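Local coordinates for protein beta-N-acetylhexosaminidase (Microbacterium sp. HJ5, PDB 7BWG) that probably hydrolyses terminal non-reducing N-acetyl-D-hexosamine residues from N-acetyl-beta-D-hexosaminides, as a glycoside hydrolase of family 20, at residues A[399-413]-A[453-467]. Sequence-based numbering, arbitrary orientation.
Sequences IYLDMKYPTGPDLGL and TLRSLDDIETMAFPR
The guanidinium of Arg467 lies flat on one face of the Tyr405 ring, the planes 17° apart and CZ 3.8 Å from the ring centroid, a cation-pi stack displaced toward the rim of the ring, with Tyr405 CE2 over the centre of the guanidinium. At the edge of the tyrosine, near its plane, is the carbonyl O of Phe465, 3.0 Å from Tyr405 OH. Met463 SD approaches the ring obliquely in a Met-aromatic contact, while His510 meets Tyr405 edge-to-face. The edge of the guanidinium is spent on backbone carbonyls. Arg467 NH1 gives a bond of 2.6 Å to Met403 O, with an N-H...O angle of 160°, and NH2 adds a weak one to the same oxygen; NH2 also turns back to Met463 O at 2.9 Å. A bend at chi3 (-79°) lays the group across the ring, with its edge toward Met403 O. Arginine suits this place because its planar cation can stack by its face and donate along its edge at once. Replacing the arginine by an alanine here would probably leave Met403 O and Met463 O without these donors and take the stacked cation off the Tyr405 ring. Beside the arginine, Leu401 lays its branched end along Ala464, CD1 4.0 Å from Ala464 CB, a small residue that lets the loop come close.

Beyond this cluster, flexible Met463 threads its bent side chain beside Leu411, whose CD1 packs on Met463 CG, while CD2 of the same leucine reaches Thr453 O and Asp459. Gly412 has a positive phi, at which a side chain would press on the preceding carbonyl O, so glycine suits the place; its N makes a weak bond to Thr453 OG1, 3.0 Å away. Together these contacts fasten the irregular segment 399-413 onto helix 457-464 and its flanking turns, within the TIM-barrel catalytic domain of family 20.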
loop_
_atom_site.group_PDB
_atom_site.type_symbol
_atom_site.label_atom_id
_atom_site.label_comp_id
_atom_site.label_asym_id
_atom_site.label_seq_id
_atom_site.Cartn_x
_atom_site.Cartn_y
_atom_site.Cartn_z
ATOM N N ILE A 399 -6.260 -17.101 -26.596
ATOM C CA ILE A 399 -6.506 -15.729 -26.167
ATOM C C ILE A 399 -5.260 -14.856 -26.201
ATOM O O ILE A 399 -5.359 -13.651 -25.921
ATOM C CB ILE A 399 -7.156 -15.703 -24.771
ATOM C CG1 ILE A 399 -8.157 -14.552 -24.695
ATOM C CG2 ILE A 399 -6.101 -15.627 -23.683
ATOM C CD1 ILE A 399 -9.282 -14.710 -25.697
ATOM N N TYR A 400 -4.099 -15.404 -26.556
ATOM C CA TYR A 400 -2.890 -14.590 -26.666
ATOM C C TYR A 400 -3.046 -13.606 -27.819
ATOM O O TYR A 400 -2.950 -13.985 -28.992
ATOM C CB TYR A 400 -1.662 -15.473 -26.861
ATOM C CG TYR A 400 -0.927 -15.770 -25.575
ATOM C CD1 TYR A 400 -1.524 -15.529 -24.346
ATOM C CD2 TYR A 400 0.361 -16.286 -25.586
ATOM C CE1 TYR A 400 -0.861 -15.799 -23.166
ATOM C CE2 TYR A 400 1.031 -16.555 -24.407
ATOM C CZ TYR A 400 0.415 -16.309 -23.202
ATOM O OH TYR A 400 1.077 -16.574 -22.027
ATOM N N LEU A 401 -3.284 -12.336 -27.487
ATOM C CA LEU A 401 -3.549 -11.311 -28.487
ATOM C C LEU A 401 -2.306 -10.891 -29.260
ATOM O O LEU A 401 -2.439 -10.239 -30.301
ATOM C CB LEU A 401 -4.185 -10.090 -27.821
ATOM C CG LEU A 401 -5.503 -10.382 -27.100
ATOM C CD1 LEU A 401 -6.029 -9.142 -26.391
ATOM C CD2 LEU A 401 -6.534 -10.930 -28.075
ATOM N N ASP A 402 -1.113 -11.240 -28.783
ATOM C CA ASP A 402 0.114 -10.975 -29.522
ATOM C C ASP A 402 0.413 -12.041 -30.566
ATOM O O ASP A 402 1.445 -11.952 -31.239
ATOM C CB ASP A 402 1.297 -10.865 -28.559
ATOM C CG ASP A 402 1.658 -12.194 -27.928
ATOM O OD1 ASP A 402 0.777 -12.803 -27.287
ATOM O OD2 ASP A 402 2.819 -12.632 -28.077
ATOM N N MET A 403 -0.451 -13.042 -30.715
ATOM C CA MET A 403 -0.226 -14.101 -31.686
ATOM C C MET A 403 -0.673 -13.654 -33.072
ATOM O O MET A 403 -1.737 -13.050 -33.231
ATOM C CB MET A 403 -0.971 -15.372 -31.275
ATOM C CG MET A 403 -0.290 -16.658 -31.713
ATOM S SD MET A 403 1.297 -16.909 -30.896
ATOM C CE MET A 403 0.777 -17.194 -29.206
ATOM N N LYS A 404 0.153 -13.964 -34.074
ATOM C CA LYS A 404 -0.094 -13.534 -35.447
ATOM C C LYS A 404 -1.491 -13.933 -35.912
ATOM O O LYS A 404 -2.046 -14.951 -35.486
ATOM C CB LYS A 404 0.944 -14.153 -36.386
ATOM C CG LYS A 404 2.109 -13.254 -36.750
ATOM C CD LYS A 404 3.163 -14.040 -37.522
ATOM C CE LYS A 404 4.121 -13.120 -38.260
ATOM N NZ LYS A 404 3.433 -12.357 -39.340
ATOM N N TYR A 405 -2.067 -13.106 -36.796
ATOM C CA TYR A 405 -3.261 -13.524 -37.511
ATOM C C TYR A 405 -2.866 -14.456 -38.653
ATOM O O TYR A 405 -1.803 -14.292 -39.253
ATOM C CB TYR A 405 -4.010 -12.322 -38.082
ATOM C CG TYR A 405 -4.909 -11.573 -37.120
ATOM C CD1 TYR A 405 -6.233 -11.951 -36.942
ATOM C CD2 TYR A 405 -4.443 -10.468 -36.414
ATOM C CE1 TYR A 405 -7.064 -11.264 -36.072
ATOM C CE2 TYR A 405 -5.270 -9.774 -35.540
ATOM C CZ TYR A 405 -6.579 -10.177 -35.373
ATOM O OH TYR A 405 -7.405 -9.492 -34.507
ATOM N N PRO A 406 -3.699 -15.447 -38.968
ATOM C CA PRO A 406 -3.433 -16.244 -40.173
ATOM C C PRO A 406 -3.634 -15.453 -41.451
ATOM O O PRO A 406 -2.978 -15.751 -42.457
ATOM C CB PRO A 406 -4.429 -17.405 -40.056
ATOM C CG PRO A 406 -5.528 -16.863 -39.213
ATOM C CD PRO A 406 -4.891 -15.917 -38.242
ATOM N N THR A 407 -4.517 -14.452 -41.439
ATOM C CA THR A 407 -4.764 -13.622 -42.613
ATOM C C THR A 407 -3.497 -12.880 -43.023
ATOM O O THR A 407 -2.924 -13.161 -44.082
ATOM C CB THR A 407 -5.894 -12.626 -42.341
ATOM N N GLY A 408 -3.063 -11.925 -42.200
ATOM C CA GLY A 408 -1.767 -11.315 -42.379
ATOM C C GLY A 408 -1.735 -9.808 -42.203
ATOM O O GLY A 408 -1.750 -9.050 -43.176
ATOM N N PRO A 409 -1.698 -9.338 -40.946
ATOM C CA PRO A 409 -1.380 -7.929 -40.695
ATOM C C PRO A 409 0.024 -7.757 -40.131
ATOM O O PRO A 409 0.290 -6.818 -39.372
ATOM C CB PRO A 409 -2.454 -7.516 -39.685
ATOM C CG PRO A 409 -2.640 -8.753 -38.867
ATOM C CD PRO A 409 -2.333 -9.948 -39.767
ATOM N N ASP A 410 0.905 -8.705 -40.470
ATOM C CA ASP A 410 2.353 -8.631 -40.278
ATOM C C ASP A 410 2.821 -8.997 -38.871
ATOM O O ASP A 410 3.260 -10.128 -38.643
ATOM C CB ASP A 410 2.877 -7.239 -40.651
ATOM C CG ASP A 410 4.390 -7.188 -40.732
ATOM O OD1 ASP A 410 5.016 -8.262 -40.853
ATOM O OD2 ASP A 410 4.953 -6.074 -40.684
ATOM N N LEU A 411 2.765 -8.055 -37.932
ATOM C CA LEU A 411 3.437 -8.259 -36.655
ATOM C C LEU A 411 2.711 -9.307 -35.807
ATOM O O LEU A 411 1.598 -9.743 -36.113
ATOM C CB LEU A 411 3.574 -6.936 -35.896
ATOM C CG LEU A 411 2.431 -5.917 -35.850
ATOM C CD1 LEU A 411 1.167 -6.519 -35.281
ATOM C CD2 LEU A 411 2.846 -4.696 -35.040
ATOM N N GLY A 412 3.372 -9.714 -34.730
ATOM C CA GLY A 412 2.885 -10.759 -33.852
ATOM C C GLY A 412 3.786 -11.984 -33.887
ATOM O O GLY A 412 4.806 -12.031 -34.577
ATOM N N LEU A 413 3.377 -12.990 -33.120
ATOM C CA LEU A 413 4.121 -14.232 -33.001
ATOM C C LEU A 413 3.244 -15.407 -33.411
ATOM O O LEU A 413 2.036 -15.273 -33.618
ATOM C CB LEU A 413 4.643 -14.430 -31.572
ATOM C CG LEU A 413 5.668 -13.410 -31.074
ATOM C CD1 LEU A 413 5.955 -13.623 -29.597
ATOM C CD2 LEU A 413 6.949 -13.489 -31.892
ATOM N N THR A 453 6.648 -7.372 -30.520
ATOM C CA THR A 453 6.552 -6.810 -31.859
ATOM C C THR A 453 5.708 -5.544 -31.915
ATOM O O THR A 453 5.614 -4.924 -32.980
ATOM C CB THR A 453 5.966 -7.846 -32.827
ATOM O OG1 THR A 453 4.540 -7.880 -32.684
ATOM C CG2 THR A 453 6.526 -9.230 -32.535
ATOM N N LEU A 454 5.099 -5.143 -30.806
ATOM C CA LEU A 454 4.129 -4.055 -30.785
ATOM C C LEU A 454 4.776 -2.814 -30.185
ATOM O O LEU A 454 5.143 -2.808 -29.006
ATOM C CB LEU A 454 2.881 -4.459 -29.999
ATOM C CG LEU A 454 2.091 -5.647 -30.566
ATOM C CD1 LEU A 454 2.669 -6.995 -30.151
ATOM C CD2 LEU A 454 0.626 -5.560 -30.173
ATOM N N ARG A 455 4.902 -1.766 -30.998
ATOM C CA ARG A 455 5.615 -0.560 -30.611
ATOM C C ARG A 455 4.759 0.697 -30.675
ATOM O O ARG A 455 5.274 1.791 -30.416
ATOM C CB ARG A 455 6.854 -0.378 -31.498
ATOM C CG ARG A 455 7.414 -1.695 -32.015
ATOM C CD ARG A 455 8.758 -1.525 -32.700
ATOM N NE ARG A 455 8.624 -0.989 -34.051
ATOM C CZ ARG A 455 9.145 0.165 -34.453
ATOM N NH1 ARG A 455 9.841 0.912 -33.605
ATOM N NH2 ARG A 455 8.971 0.572 -35.701
ATOM N N SER A 456 3.479 0.579 -31.017
ATOM C CA SER A 456 2.588 1.725 -31.105
ATOM C C SER A 456 1.233 1.351 -30.526
ATOM O O SER A 456 0.902 0.173 -30.379
ATOM C CB SER A 456 2.427 2.206 -32.554
ATOM O OG SER A 456 1.766 3.458 -32.609
ATOM N N LEU A 457 0.449 2.378 -30.188
ATOM C CA LEU A 457 -0.935 2.137 -29.796
ATOM C C LEU A 457 -1.727 1.553 -30.958
ATOM O O LEU A 457 -2.566 0.665 -30.766
ATOM C CB LEU A 457 -1.581 3.431 -29.299
ATOM C CG LEU A 457 -3.088 3.370 -29.034
ATOM C CD1 LEU A 457 -3.408 2.349 -27.951
ATOM C CD2 LEU A 457 -3.628 4.742 -28.660
ATOM N N ASP A 458 -1.465 2.034 -32.176
ATOM C CA ASP A 458 -2.087 1.446 -33.356
ATOM C C ASP A 458 -1.675 -0.011 -33.522
ATOM O O ASP A 458 -2.478 -0.847 -33.952
ATOM C CB ASP A 458 -1.722 2.256 -34.599
ATOM N N ASP A 459 -0.423 -0.334 -33.187
ATOM C CA ASP A 459 0.021 -1.723 -33.230
ATOM C C ASP A 459 -0.682 -2.557 -32.167
ATOM O O ASP A 459 -1.014 -3.724 -32.405
ATOM C CB ASP A 459 1.537 -1.799 -33.049
ATOM C CG ASP A 459 2.296 -1.282 -34.254
ATOM O OD1 ASP A 459 1.651 -0.767 -35.191
ATOM O OD2 ASP A 459 3.540 -1.396 -34.264
ATOM N N ILE A 460 -0.912 -1.973 -30.988
ATOM C CA ILE A 460 -1.599 -2.692 -29.918
ATOM C C ILE A 460 -3.018 -3.048 -30.345
ATOM O O ILE A 460 -3.473 -4.183 -30.163
ATOM C CB ILE A 460 -1.589 -1.860 -28.622
ATOM C CG1 ILE A 460 -0.208 -1.907 -27.965
ATOM C CG2 ILE A 460 -2.655 -2.356 -27.655
ATOM C CD1 ILE A 460 -0.102 -1.072 -26.705
ATOM N N GLU A 461 -3.730 -2.087 -30.938
ATOM C CA GLU A 461 -5.130 -2.313 -31.283
ATOM C C GLU A 461 -5.284 -3.214 -32.501
ATOM O O GLU A 461 -6.302 -3.904 -32.633
ATOM C CB GLU A 461 -5.828 -0.975 -31.524
ATOM C CG GLU A 461 -5.673 0.012 -30.380
ATOM C CD GLU A 461 -6.443 1.292 -30.614
ATOM O OE1 GLU A 461 -7.217 1.343 -31.589
ATOM O OE2 GLU A 461 -6.274 2.245 -29.826
ATOM N N THR A 462 -4.297 -3.222 -33.400
ATOM C CA THR A 462 -4.383 -4.073 -34.583
ATOM C C THR A 462 -4.404 -5.550 -34.211
ATOM O O THR A 462 -4.957 -6.370 -34.951
ATOM C CB THR A 462 -3.216 -3.779 -35.529
ATOM O OG1 THR A 462 -2.992 -2.364 -35.589
ATOM C CG2 THR A 462 -3.513 -4.294 -36.929
ATOM N N MET A 463 -3.823 -5.906 -33.070
ATOM C CA MET A 463 -3.768 -7.288 -32.610
ATOM C C MET A 463 -4.684 -7.574 -31.436
ATOM O O MET A 463 -5.294 -8.644 -31.385
ATOM C CB MET A 463 -2.335 -7.656 -32.220
ATOM C CG MET A 463 -1.355 -7.522 -33.351
ATOM S SD MET A 463 -1.349 -8.981 -34.401
ATOM C CE MET A 463 -0.590 -10.156 -33.292
ATOM N N ALA A 464 -4.785 -6.644 -30.483
ATOM C CA ALA A 464 -5.646 -6.862 -29.327
ATOM C C ALA A 464 -7.081 -7.124 -29.759
ATOM O O ALA A 464 -7.699 -8.106 -29.333
ATOM C CB ALA A 464 -5.583 -5.661 -28.383
ATOM N N PHE A 465 -7.615 -6.282 -30.636
ATOM C CA PHE A 465 -9.044 -6.346 -30.906
ATOM C C PHE A 465 -9.373 -7.480 -31.877
ATOM O O PHE A 465 -8.625 -8.466 -31.932
ATOM C CB PHE A 465 -9.541 -4.977 -31.370
ATOM C CG PHE A 465 -10.156 -4.175 -30.267
ATOM C CD1 PHE A 465 -11.493 -4.332 -29.948
ATOM C CD2 PHE A 465 -9.391 -3.302 -29.516
ATOM C CE1 PHE A 465 -12.063 -3.612 -28.918
ATOM C CE2 PHE A 465 -9.955 -2.579 -28.485
ATOM C CZ PHE A 465 -11.293 -2.737 -28.184
ATOM N N PRO A 466 -10.429 -7.376 -32.701
ATOM C CA PRO A 466 -11.324 -8.524 -32.877
ATOM C C PRO A 466 -11.290 -9.540 -31.742
ATOM O O PRO A 466 -12.284 -9.710 -31.028
ATOM C CB PRO A 466 -10.830 -9.123 -34.194
ATOM C CG PRO A 466 -10.473 -7.892 -35.000
ATOM C CD PRO A 466 -10.219 -6.743 -34.013
ATOM N N ARG A 467 -10.151 -10.207 -31.558
ATOM C CA ARG A 467 -10.067 -11.362 -30.676
ATOM C C ARG A 467 -10.090 -11.017 -29.190
ATOM O O ARG A 467 -10.195 -11.934 -28.370
ATOM C CB ARG A 467 -8.803 -12.161 -31.008
ATOM C CG ARG A 467 -8.459 -12.119 -32.486
ATOM C CD ARG A 467 -7.074 -12.661 -32.761
ATOM N NE ARG A 467 -6.042 -11.681 -32.443
ATOM C CZ ARG A 467 -4.748 -11.861 -32.682
ATOM N NH1 ARG A 467 -4.329 -12.985 -33.248
ATOM N NH2 ARG A 467 -3.876 -10.918 -32.356
#